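PDB 2FON: peroxisomal acyl-CoA oxidase 1A from Solanum lycopersicum, which probably catalyses the FAD-dependent oxidation of acyl-CoA in peroxisomal beta-oxidation of fatty acids. Local coordinates for residues Lys347-Tyr361 with Tyr612-Phe626. Numbering follows the deposited sequence.
Sequences KTQQNRLFPLLASAY and YSQLRPNAVSLVDAF. With FAD (flavin-adenine dinucleotide), chain D.
Y612 drops as a knob into a hole on helix 347-380 formed by Q350, N351, F354 and P355, and this knob-in-hole contact joins the C-alpha1 helical domain of the acyl-CoA oxidase fold to the C-terminal helices. The Y612 ring turns one face to the helix backbone at Q350 O and N351 N. Its OH bonds to N351 OD1 at 2.5 Å, in the amide plane and on a lone pair. A leucine in place of Y612 would probably leave N351 OD1 without this donor and F354 with a gap beside CD1. The F354 ring, its plane 73° from that of Y612, is sandwiched: L615 CD2 sits over one face, 3.8 Å from the centroid in a CH-pi contact, and Q350 CG lies against the other. At one end, K347, bent at chi2 and chi3, swings NZ round to S613 OG (2.7 Å) and to Q350 OE1; Q350 NE2 is held by I344 O. The same helix start also serves the cofactor, with T348, Q349 and R352 in the FAD pocket. Farther along, L357 CD1 packs on V623 CG1 at 3.8 Å. Y361 then leans obliquely against F626, ring planes 39° apart, while W44 meets both rings. With CG anti to its own carbonyl carbon (chi1 -78°), Y361 reaches the short helix 619-624, where its OH donates to L622 O at 2.7 Å, in the carbonyl plane.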
ATOM      1  N   LYS B 347      18.896  -7.460  10.532  1.00 65.74           N
ATOM      2  CA  LYS B 347      18.765  -6.095  11.019  1.00 65.52           C
ATOM      3  C   LYS B 347      17.871  -5.257  10.053  1.00 65.13           C
ATOM      4  O   LYS B 347      17.286  -4.238  10.432  1.00 65.21           O
ATOM      5  CB  LYS B 347      20.185  -5.541  11.298  1.00 65.32           C
ATOM      6  CG  LYS B 347      20.378  -4.319  12.269  1.00 68.21           C
ATOM      7  CD  LYS B 347      19.942  -4.513  13.730  1.00 70.37           C
ATOM      8  CE  LYS B 347      20.720  -5.585  14.450  1.00 71.73           C
ATOM      9  NZ  LYS B 347      20.302  -5.665  15.889  1.00 71.59           N
ATOM     10  N   THR B 348      17.710  -5.724   8.826  1.00 64.63           N
ATOM     11  CA  THR B 348      16.826  -5.046   7.893  1.00 64.71           C
ATOM     12  C   THR B 348      15.389  -5.410   8.126  1.00 64.93           C
ATOM     13  O   THR B 348      14.498  -4.537   8.023  1.00 65.90           O
ATOM     14  CB  THR B 348      17.151  -5.329   6.443  1.00 64.72           C
ATOM     15  OG1 THR B 348      17.384  -6.722   6.255  1.00 66.26           O
ATOM     16  CG2 THR B 348      18.386  -4.573   6.026  1.00 66.02           C
ATOM     17  N   GLN B 349      15.144  -6.687   8.421  1.00 64.06           N
ATOM     18  CA  GLN B 349      13.847  -7.109   8.884  1.00 63.21           C
ATOM     19  C   GLN B 349      13.529  -6.367  10.164  1.00 62.49           C
ATOM     20  O   GLN B 349      12.502  -5.728  10.276  1.00 62.94           O
ATOM     21  CB  GLN B 349      13.799  -8.602   9.118  1.00 63.45           C
ATOM     22  CG  GLN B 349      12.378  -9.118   9.237  1.00 65.68           C
ATOM     23  CD  GLN B 349      11.777  -9.437   7.924  1.00 70.02           C
ATOM     24  OE1 GLN B 349      12.395  -9.183   6.886  1.00 76.84           O
ATOM     25  NE2 GLN B 349      10.582 -10.043   7.931  1.00 69.49           N
ATOM     26  N   GLN B 350      14.428  -6.379  11.121  1.00 62.26           N
ATOM     27  CA  GLN B 350      14.236  -5.509  12.293  1.00 62.32           C
ATOM     28  C   GLN B 350      13.905  -4.029  12.019  1.00 62.64           C
ATOM     29  O   GLN B 350      12.898  -3.514  12.513  1.00 62.38           O
ATOM     30  CB  GLN B 350      15.384  -5.670  13.250  1.00 61.45           C
ATOM     31  CG  GLN B 350      15.361  -7.044  13.871  1.00 58.02           C
ATOM     32  CD  GLN B 350      16.687  -7.362  14.471  1.00 59.63           C
ATOM     33  OE1 GLN B 350      17.457  -6.445  14.837  1.00 56.97           O
ATOM     34  NE2 GLN B 350      17.001  -8.671  14.570  1.00 59.85           N
ATOM     35  N   ASN B 351      14.684  -3.382  11.159  1.00 64.07           N
ATOM     36  CA  ASN B 351      14.394  -1.979  10.751  1.00 65.50           C
ATOM     37  C   ASN B 351      13.075  -1.696  10.078  1.00 65.50           C
ATOM     38  O   ASN B 351      12.606  -0.604  10.134  1.00 65.77           O
ATOM     39  CB  ASN B 351      15.488  -1.402   9.844  1.00 66.26           C
ATOM     40  CG  ASN B 351      15.412   0.125   9.726  1.00 66.33           C
ATOM     41  OD1 ASN B 351      15.145   0.845  10.701  1.00 67.15           O
ATOM     42  ND2 ASN B 351      15.691   0.620   8.534  1.00 65.48           N
ATOM     43  N   ARG B 352      12.481  -2.653   9.403  1.00 66.41           N
ATOM     44  CA  ARG B 352      11.142  -2.394   8.911  1.00 66.48           C
ATOM     45  C   ARG B 352      10.079  -2.866   9.890  1.00 66.04           C
ATOM     46  O   ARG B 352       9.032  -2.260   9.951  1.00 67.03           O
ATOM     47  CB  ARG B 352      10.930  -2.968   7.520  1.00 67.38           C
ATOM     48  CG  ARG B 352      12.234  -3.201   6.723  1.00 69.04           C
ATOM     49  CD  ARG B 352      11.964  -3.448   5.311  1.00 69.65           C
ATOM     50  NE  ARG B 352      12.155  -4.819   4.880  1.00 71.66           N
ATOM     51  CZ  ARG B 352      11.279  -5.525   4.145  1.00 74.06           C
ATOM     52  NH1 ARG B 352      10.096  -5.031   3.766  1.00 75.72           N
ATOM     53  NH2 ARG B 352      11.588  -6.750   3.764  1.00 74.35           N
ATOM     54  N   LEU B 353      10.347  -3.881  10.709  1.00 65.94           N
ATOM     55  CA  LEU B 353       9.289  -4.466  11.569  1.00 65.50           C
ATOM     56  C   LEU B 353       9.127  -3.866  12.970  1.00 66.10           C
ATOM     57  O   LEU B 353       8.022  -3.439  13.341  1.00 67.04           O
ATOM     58  CB  LEU B 353       9.443  -5.966  11.672  1.00 64.61           C
ATOM     59  CG  LEU B 353       8.513  -6.681  12.626  1.00 64.74           C
ATOM     60  CD1 LEU B 353       7.221  -6.963  11.927  1.00 67.21           C
ATOM     61  CD2 LEU B 353       9.130  -7.987  13.124  1.00 63.98           C
ATOM     62  N   PHE B 354      10.218  -3.808  13.746  1.00 65.88           N
ATOM     63  CA  PHE B 354      10.171  -3.258  15.097  1.00 64.66           C
ATOM     64  C   PHE B 354       9.673  -1.803  15.218  1.00 65.59           C
ATOM     65  O   PHE B 354       9.106  -1.451  16.222  1.00 66.63           O
ATOM     66  CB  PHE B 354      11.509  -3.362  15.726  1.00 63.30           C
ATOM     67  CG  PHE B 354      11.956  -4.757  15.955  1.00 63.86           C
ATOM     68  CD1 PHE B 354      13.159  -5.010  16.661  1.00 61.99           C
ATOM     69  CD2 PHE B 354      11.210  -5.836  15.489  1.00 59.56           C
ATOM     70  CE1 PHE B 354      13.568  -6.315  16.891  1.00 59.90           C
ATOM     71  CE2 PHE B 354      11.628  -7.117  15.734  1.00 57.27           C
ATOM     72  CZ  PHE B 354      12.811  -7.358  16.415  1.00 57.44           C
ATOM     73  N   PRO B 355       9.908  -0.930  14.239  1.00 65.86           N
ATOM     74  CA  PRO B 355       9.223   0.346  14.434  1.00 66.50           C
ATOM     75  C   PRO B 355       7.697   0.208  14.395  1.00 67.68           C
ATOM     76  O   PRO B 355       6.988   1.058  14.968  1.00 67.85           O
ATOM     77  CB  PRO B 355       9.653   1.190  13.225  1.00 65.69           C
ATOM     78  CG  PRO B 355      10.829   0.560  12.727  1.00 66.98           C
ATOM     79  CD  PRO B 355      10.770  -0.919  13.052  1.00 66.39           C
ATOM     80  N   LEU B 356       7.193  -0.831  13.718  1.00 67.83           N
ATOM     81  CA  LEU B 356       5.736  -0.981  13.569  1.00 67.78           C
ATOM     82  C   LEU B 356       5.167  -1.526  14.863  1.00 68.03           C
ATOM     83  O   LEU B 356       4.119  -1.079  15.329  1.00 67.49           O
ATOM     84  CB  LEU B 356       5.361  -1.821  12.336  1.00 67.20           C
ATOM     85  CG  LEU B 356       5.783  -1.124  11.020  1.00 66.56           C
ATOM     86  CD1 LEU B 356       5.409  -1.955   9.834  1.00 66.34           C
ATOM     87  CD2 LEU B 356       5.221   0.311  10.868  1.00 62.46           C
ATOM     88  N   LEU B 357       5.899  -2.465  15.460  1.00 68.45           N
ATOM     89  CA  LEU B 357       5.630  -2.909  16.816  1.00 68.91           C
ATOM     90  C   LEU B 357       5.627  -1.726  17.796  1.00 69.43           C
ATOM     91  O   LEU B 357       4.603  -1.416  18.432  1.00 70.16           O
ATOM     92  CB  LEU B 357       6.717  -3.858  17.163  1.00 68.99           C
ATOM     93  CG  LEU B 357       6.679  -4.784  18.351  1.00 72.51           C
ATOM     94  CD1 LEU B 357       5.296  -4.994  18.921  1.00 74.49           C
ATOM     95  CD2 LEU B 357       7.262  -6.061  17.812  1.00 73.69           C
ATOM     96  N   ALA B 358       6.764  -1.035  17.890  1.00 69.24           N
ATOM     97  CA  ALA B 358       6.864   0.206  18.637  1.00 68.18           C
ATOM     98  C   ALA B 358       5.680   1.098  18.387  1.00 68.31           C
ATOM     99  O   ALA B 358       5.101   1.598  19.354  1.00 69.87           O
ATOM    100  CB  ALA B 358       8.112   0.928  18.294  1.00 68.64           C
ATOM    101  N   SER B 359       5.296   1.308  17.124  1.00 66.94           N
ATOM    102  CA  SER B 359       4.152   2.188  16.832  1.00 65.81           C
ATOM    103  C   SER B 359       2.804   1.693  17.432  1.00 65.51           C
ATOM    104  O   SER B 359       1.969   2.493  17.835  1.00 64.95           O
ATOM    105  CB  SER B 359       3.990   2.395  15.324  1.00 66.04           C
ATOM    106  OG  SER B 359       5.051   3.152  14.762  1.00 66.78           O
ATOM    107  N   ALA B 360       2.598   0.381  17.492  1.00 65.07           N
ATOM    108  CA  ALA B 360       1.350  -0.152  18.016  1.00 64.95           C
ATOM    109  C   ALA B 360       1.239   0.159  19.493  1.00 65.50           C
ATOM    110  O   ALA B 360       0.144   0.513  19.986  1.00 65.54           O
ATOM    111  CB  ALA B 360       1.276  -1.636  17.803  1.00 64.74           C
ATOM    112  N   TYR B 361       2.359   0.018  20.227  1.00 65.52           N
ATOM    113  CA  TYR B 361       2.338   0.420  21.642  1.00 64.41           C
ATOM    114  C   TYR B 361       2.224   1.966  21.751  1.00 64.61           C
ATOM    115  O   TYR B 361       1.421   2.470  22.532  1.00 65.04           O
ATOM    116  CB  TYR B 361       3.496  -0.180  22.406  1.00 63.89           C
ATOM    117  CG  TYR B 361       3.346  -1.646  22.798  1.00 62.30           C
ATOM    118  CD1 TYR B 361       3.568  -2.669  21.895  1.00 61.29           C
ATOM    119  CD2 TYR B 361       3.006  -2.000  24.096  1.00 64.12           C
ATOM    120  CE1 TYR B 361       3.420  -4.026  22.253  1.00 60.59           C
ATOM    121  CE2 TYR B 361       2.873  -3.355  24.494  1.00 62.35           C
ATOM    122  CZ  TYR B 361       3.086  -4.359  23.554  1.00 63.16           C
ATOM    123  OH  TYR B 361       2.955  -5.683  23.953  1.00 63.56           O
ATOM    124  N   TYR B 612      17.095  -2.463  18.727  1.00 67.27           N
ATOM    125  CA  TYR B 612      16.670  -3.607  17.955  1.00 66.23           C
ATOM    126  C   TYR B 612      17.240  -4.903  18.580  1.00 65.81           C
ATOM    127  O   TYR B 612      16.513  -5.857  18.807  1.00 65.69           O
ATOM    128  CB  TYR B 612      17.090  -3.456  16.478  1.00 65.94           C
ATOM    129  CG  TYR B 612      16.410  -2.381  15.640  1.00 63.86           C
ATOM    130  CD1 TYR B 612      17.059  -1.849  14.548  1.00 62.37           C
ATOM    131  CD2 TYR B 612      15.134  -1.920  15.914  1.00 65.17           C
ATOM    132  CE1 TYR B 612      16.485  -0.871  13.735  1.00 63.12           C
ATOM    133  CE2 TYR B 612      14.533  -0.921  15.116  1.00 65.45           C
ATOM    134  CZ  TYR B 612      15.240  -0.396  14.018  1.00 66.22           C
ATOM    135  OH  TYR B 612      14.705   0.572  13.169  1.00 66.72           O
ATOM    136  N   SER B 613      18.529  -4.926  18.875  1.00 65.84           N
ATOM    137  CA  SER B 613      19.157  -6.134  19.442  1.00 66.81           C
ATOM    138  C   SER B 613      18.561  -6.568  20.768  1.00 67.42           C
ATOM    139  O   SER B 613      18.505  -7.751  21.044  1.00 66.79           O
ATOM    140  CB  SER B 613      20.654  -5.948  19.640  1.00 66.20           C
ATOM    141  OG  SER B 613      21.298  -5.926  18.390  1.00 66.75           O
ATOM    142  N   GLN B 614      18.139  -5.610  21.597  1.00 68.73           N
ATOM    143  CA  GLN B 614      17.489  -5.971  22.849  1.00 69.47           C
ATOM    144  C   GLN B 614      16.027  -6.335  22.631  1.00 69.44           C
ATOM    145  O   GLN B 614      15.546  -7.284  23.218  1.00 70.32           O
ATOM    146  CB  GLN B 614      17.674  -4.930  23.965  1.00 69.18           C
ATOM    147  CG  GLN B 614      18.195  -3.563  23.535  1.00 70.67           C
ATOM    148  CD  GLN B 614      18.808  -2.746  24.712  1.00 70.32           C
ATOM    149  OE1 GLN B 614      18.127  -2.423  25.725  1.00 71.02           O
ATOM    150  NE2 GLN B 614      20.083  -2.396  24.566  1.00 68.21           N
ATOM    151  N   LEU B 615      15.312  -5.618  21.779  1.00 69.04           N
ATOM    152  CA  LEU B 615      13.946  -6.017  21.510  1.00 68.64           C
ATOM    153  C   LEU B 615      13.930  -7.466  21.057  1.00 69.04           C
ATOM    154  O   LEU B 615      13.231  -8.252  21.674  1.00 69.98           O
ATOM    155  CB  LEU B 615      13.243  -5.120  20.481  1.00 68.42           C
ATOM    156  CG  LEU B 615      11.712  -5.289  20.496  1.00 66.94           C
ATOM    157  CD1 LEU B 615      11.103  -4.804  21.769  1.00 66.62           C
ATOM    158  CD2 LEU B 615      11.064  -4.517  19.430  1.00 67.05           C
ATOM    159  N   ARG B 616      14.721  -7.805  20.025  1.00 68.29           N
ATOM    160  CA  ARG B 616      14.839  -9.167  19.476  1.00 67.91           C
ATOM    161  C   ARG B 616      14.359 -10.342  20.351  1.00 68.22           C
ATOM    162  O   ARG B 616      13.441 -11.073  19.969  1.00 69.74           O
ATOM    163  CB  ARG B 616      16.253  -9.468  18.962  1.00 66.99           C
ATOM    164  CG  ARG B 616      16.425 -10.895  18.517  1.00 65.57           C
ATOM    165  CD  ARG B 616      15.365 -11.291  17.503  1.00 68.08           C
ATOM    166  NE  ARG B 616      15.514 -12.666  17.018  1.00 73.56           N
ATOM    167  CZ  ARG B 616      14.824 -13.740  17.431  1.00 72.49           C
ATOM    168  NH1 ARG B 616      13.899 -13.634  18.371  1.00 70.56           N
ATOM    169  NH2 ARG B 616      15.052 -14.931  16.878  1.00 70.29           N
ATOM    170  N   PRO B 617      14.959 -10.546  21.507  1.00 67.51           N
ATOM    171  CA  PRO B 617      14.468 -11.700  22.221  1.00 67.10           C
ATOM    172  C   PRO B 617      13.021 -11.608  22.586  1.00 65.96           C
ATOM    173  O   PRO B 617      12.438 -12.599  22.873  1.00 66.70           O
ATOM    174  CB  PRO B 617      15.283 -11.689  23.524  1.00 67.90           C
ATOM    175  CG  PRO B 617      16.512 -10.850  23.229  1.00 68.20           C
ATOM    176  CD  PRO B 617      16.033  -9.841  22.226  1.00 68.25           C
ATOM    177  N   ASN B 618      12.430 -10.434  22.599  1.00 65.76           N
ATOM    178  CA  ASN B 618      11.067 -10.281  23.148  1.00 65.42           C
ATOM    179  C   ASN B 618       9.932 -10.100  22.166  1.00 64.68           C
ATOM    180  O   ASN B 618       8.760 -10.190  22.547  1.00 64.66           O
ATOM    181  CB  ASN B 618      11.016  -9.121  24.181  1.00 65.71           C
ATOM    182  CG  ASN B 618      11.978  -9.324  25.333  1.00 66.53           C
ATOM    183  OD1 ASN B 618      11.626  -9.848  26.406  1.00 64.02           O
ATOM    184  ND2 ASN B 618      13.214  -8.938  25.101  1.00 68.64           N
ATOM    185  N   ALA B 619      10.265  -9.806  20.917  1.00 64.96           N
ATOM    186  CA  ALA B 619       9.246  -9.536  19.871  1.00 65.52           C
ATOM    187  C   ALA B 619       8.044 -10.476  19.882  1.00 65.54           C
ATOM    188  O   ALA B 619       6.918 -10.028  19.858  1.00 65.32           O
ATOM    189  CB  ALA B 619       9.874  -9.510  18.512  1.00 65.16           C
ATOM    190  N   VAL B 620       8.280 -11.778  19.951  1.00 66.47           N
ATOM    191  CA  VAL B 620       7.173 -12.712  19.907  1.00 67.46           C
ATOM    192  C   VAL B 620       6.324 -12.671  21.193  1.00 67.71           C
ATOM    193  O   VAL B 620       5.090 -12.853  21.161  1.00 67.94           O
ATOM    194  CB  VAL B 620       7.653 -14.132  19.576  1.00 68.17           C
ATOM    195  CG1 VAL B 620       6.556 -15.092  19.809  1.00 70.26           C
ATOM    196  CG2 VAL B 620       8.093 -14.238  18.082  1.00 67.15           C
ATOM    197  N   SER B 621       6.966 -12.403  22.317  1.00 66.90           N
ATOM    198  CA  SER B 621       6.221 -12.337  23.544  1.00 67.03           C
ATOM    199  C   SER B 621       5.416 -11.075  23.540  1.00 67.42           C
ATOM    200  O   SER B 621       4.249 -11.112  23.940  1.00 68.73           O
ATOM    201  CB  SER B 621       7.124 -12.429  24.773  1.00 66.67           C
ATOM    202  OG  SER B 621       8.042 -13.492  24.589  1.00 66.73           O
ATOM    203  N   LEU B 622       5.990  -9.972  23.052  1.00 66.86           N
ATOM    204  CA  LEU B 622       5.247  -8.696  23.017  1.00 66.55           C
ATOM    205  C   LEU B 622       4.063  -8.660  22.099  1.00 66.64           C
ATOM    206  O   LEU B 622       3.258  -7.785  22.216  1.00 67.32           O
ATOM    207  CB  LEU B 622       6.126  -7.516  22.636  1.00 66.25           C
ATOM    208  CG  LEU B 622       7.244  -7.114  23.579  1.00 65.74           C
ATOM    209  CD1 LEU B 622       8.338  -6.303  22.850  1.00 59.31           C
ATOM    210  CD2 LEU B 622       6.662  -6.351  24.737  1.00 67.68           C
ATOM    211  N   VAL B 623       3.987  -9.538  21.128  1.00 67.86           N
ATOM    212  CA  VAL B 623       2.797  -9.569  20.261  1.00 69.57           C
ATOM    213  C   VAL B 623       1.821 -10.662  20.771  1.00 70.18           C
ATOM    214  O   VAL B 623       0.594 -10.576  20.568  1.00 70.86           O
ATOM    215  CB  VAL B 623       3.149  -9.717  18.776  1.00 69.81           C
ATOM    216  CG1 VAL B 623       4.024  -8.539  18.333  1.00 69.58           C
ATOM    217  CG2 VAL B 623       3.913 -11.056  18.520  1.00 70.72           C
ATOM    218  N   ASP B 624       2.373 -11.649  21.475  1.00 69.35           N
ATOM    219  CA  ASP B 624       1.568 -12.509  22.289  1.00 68.99           C
ATOM    220  C   ASP B 624       0.752 -11.673  23.273  1.00 67.92           C
ATOM    221  O   ASP B 624      -0.292 -12.181  23.727  1.00 68.74           O
ATOM    222  CB  ASP B 624       2.417 -13.561  23.053  1.00 69.83           C
ATOM    223  CG  ASP B 624       3.027 -14.674  22.129  1.00 71.97           C
ATOM    224  OD1 ASP B 624       2.624 -14.890  20.952  1.00 74.23           O
ATOM    225  OD2 ASP B 624       3.951 -15.351  22.597  1.00 74.31           O
ATOM    226  N   ALA B 625       1.171 -10.424  23.588  1.00 65.41           N
ATOM    227  CA  ALA B 625       0.491  -9.620  24.670  1.00 63.63           C
ATOM    228  C   ALA B 625      -0.848  -9.028  24.223  1.00 63.18           C
ATOM    229  O   ALA B 625      -1.689  -8.641  25.030  1.00 62.69           O
ATOM    230  CB  ALA B 625       1.373  -8.522  25.181  1.00 62.27           C
ATOM    231  N   PHE B 626      -1.034  -8.944  22.912  1.00 62.44           N
ATOM    232  CA  PHE B 626      -2.290  -8.441  22.321  1.00 60.88           C
ATOM    233  C   PHE B 626      -3.449  -9.430  22.562  1.00 59.99           C
ATOM    234  O   PHE B 626      -4.638  -9.114  22.358  1.00 58.90           O
ATOM    235  CB  PHE B 626      -2.097  -8.273  20.799  1.00 60.54           C
ATOM    236  CG  PHE B 626      -0.929  -7.397  20.394  1.00 59.50           C
ATOM    237  CD1 PHE B 626      -0.534  -6.319  21.148  1.00 61.66           C
ATOM    238  CD2 PHE B 626      -0.294  -7.605  19.201  1.00 60.04           C
ATOM    239  CE1 PHE B 626       0.506  -5.502  20.705  1.00 63.22           C
ATOM    240  CE2 PHE B 626       0.737  -6.768  18.757  1.00 60.34           C
ATOM    241  CZ  PHE B 626       1.126  -5.737  19.496  1.00 59.18           C
TER
HETATM  242  PA  FAD D1000      11.894 -14.525   1.579  1.00 55.63           P
HETATM  243  O1A FAD D1000      13.289 -14.484   1.014  1.00 50.79           O
HETATM  244  O2A FAD D1000      11.535 -15.769   2.398  1.00 49.17           O
HETATM  245  O5B FAD D1000      11.814 -13.196   2.403  1.00 53.12           O
HETATM  246  C5B FAD D1000      10.878 -13.086   3.449  1.00 52.84           C
HETATM  247  C4B FAD D1000      11.407 -11.864   4.186  1.00 53.49           C
HETATM  248  O4B FAD D1000      12.712 -12.159   4.652  1.00 53.24           O
HETATM  249  C3B FAD D1000      11.533 -10.629   3.293  1.00 49.74           C
HETATM  250  O3B FAD D1000      11.230  -9.560   4.109  1.00 43.42           O
HETATM  251  C2B FAD D1000      13.000 -10.521   3.037  1.00 51.79           C
HETATM  252  O2B FAD D1000      13.396  -9.201   2.847  1.00 53.12           O
HETATM  253  C1B FAD D1000      13.573 -11.115   4.314  1.00 55.94           C
HETATM  254  N9A FAD D1000      14.876 -11.677   3.983  1.00 58.33           N
HETATM  255  C8A FAD D1000      15.112 -12.882   3.384  1.00 57.70           C
HETATM  256  N7A FAD D1000      16.457 -12.988   3.249  1.00 59.09           N
HETATM  257  C5A FAD D1000      17.064 -11.892   3.768  1.00 60.19           C
HETATM  258  C6A FAD D1000      18.399 -11.504   3.908  1.00 59.20           C
HETATM  259  N6A FAD D1000      19.361 -12.299   3.452  1.00 58.26           N
HETATM  260  N1A FAD D1000      18.713 -10.292   4.491  1.00 58.23           N
HETATM  261  C2A FAD D1000      17.723  -9.458   4.958  1.00 57.45           C
HETATM  262  N3A FAD D1000      16.413  -9.851   4.835  1.00 59.31           N
HETATM  263  C4A FAD D1000      16.080 -11.043   4.235  1.00 59.99           C
HETATM  264  N1  FAD D1000       8.770 -18.467  -8.508  1.00 55.16           N
HETATM  265  C2  FAD D1000       9.049 -19.294  -9.593  1.00 55.37           C
HETATM  266  O2  FAD D1000      10.022 -20.092  -9.602  1.00 55.22           O
HETATM  267  N3  FAD D1000       8.260 -19.164 -10.716  1.00 54.74           N
HETATM  268  C4  FAD D1000       7.220 -18.279 -10.746  1.00 54.52           C
HETATM  269  O4  FAD D1000       6.521 -18.235 -11.760  1.00 55.38           O
HETATM  270  C4X FAD D1000       6.944 -17.476  -9.651  1.00 55.11           C
HETATM  271  N5  FAD D1000       5.858 -16.603  -9.662  1.00 55.75           N
HETATM  272  C5X FAD D1000       5.513 -15.849  -8.583  1.00 54.02           C
HETATM  273  C6  FAD D1000       4.415 -15.050  -8.705  1.00 53.76           C
HETATM  274  C7  FAD D1000       4.041 -14.247  -7.645  1.00 55.56           C
HETATM  275  C7M FAD D1000       2.820 -13.373  -7.843  1.00 54.18           C
HETATM  276  C8  FAD D1000       4.822 -14.267  -6.445  1.00 55.43           C
HETATM  277  C8M FAD D1000       4.474 -13.442  -5.243  1.00 54.77           C
HETATM  278  C9  FAD D1000       5.927 -15.095  -6.351  1.00 54.85           C
HETATM  279  C9A FAD D1000       6.281 -15.927  -7.429  1.00 55.26           C
HETATM  280  N10 FAD D1000       7.402 -16.813  -7.402  1.00 55.37           N
HETATM  281  C10 FAD D1000       7.721 -17.575  -8.521  1.00 54.87           C
HETATM  282  C1' FAD D1000       8.337 -16.918  -6.218  1.00 54.73           C
HETATM  283  C2' FAD D1000       8.999 -15.545  -6.253  1.00 55.04           C
HETATM  284  O2' FAD D1000       9.699 -15.343  -7.421  1.00 56.36           O
HETATM  285  C3' FAD D1000      10.071 -15.220  -5.264  1.00 57.46           C
HETATM  286  O3' FAD D1000      11.247 -15.955  -5.522  1.00 63.81           O
HETATM  287  C4' FAD D1000       9.664 -15.358  -3.830  1.00 58.12           C
HETATM  288  O4' FAD D1000       8.402 -14.734  -3.637  1.00 56.50           O
HETATM  289  C5' FAD D1000      10.810 -14.702  -3.049  1.00 57.20           C
HETATM  290  O5' FAD D1000      10.272 -14.239  -1.847  1.00 57.29           O
HETATM  291  P   FAD D1000      10.177 -15.189  -0.577  1.00 53.74           P
HETATM  292  O1P FAD D1000       8.746 -15.677  -0.492  1.00 52.73           O
HETATM  293  O2P FAD D1000      11.278 -16.244  -0.765  1.00 54.56           O
HETATM  294  O3P FAD D1000      10.679 -14.173   0.576  1.00 54.88           O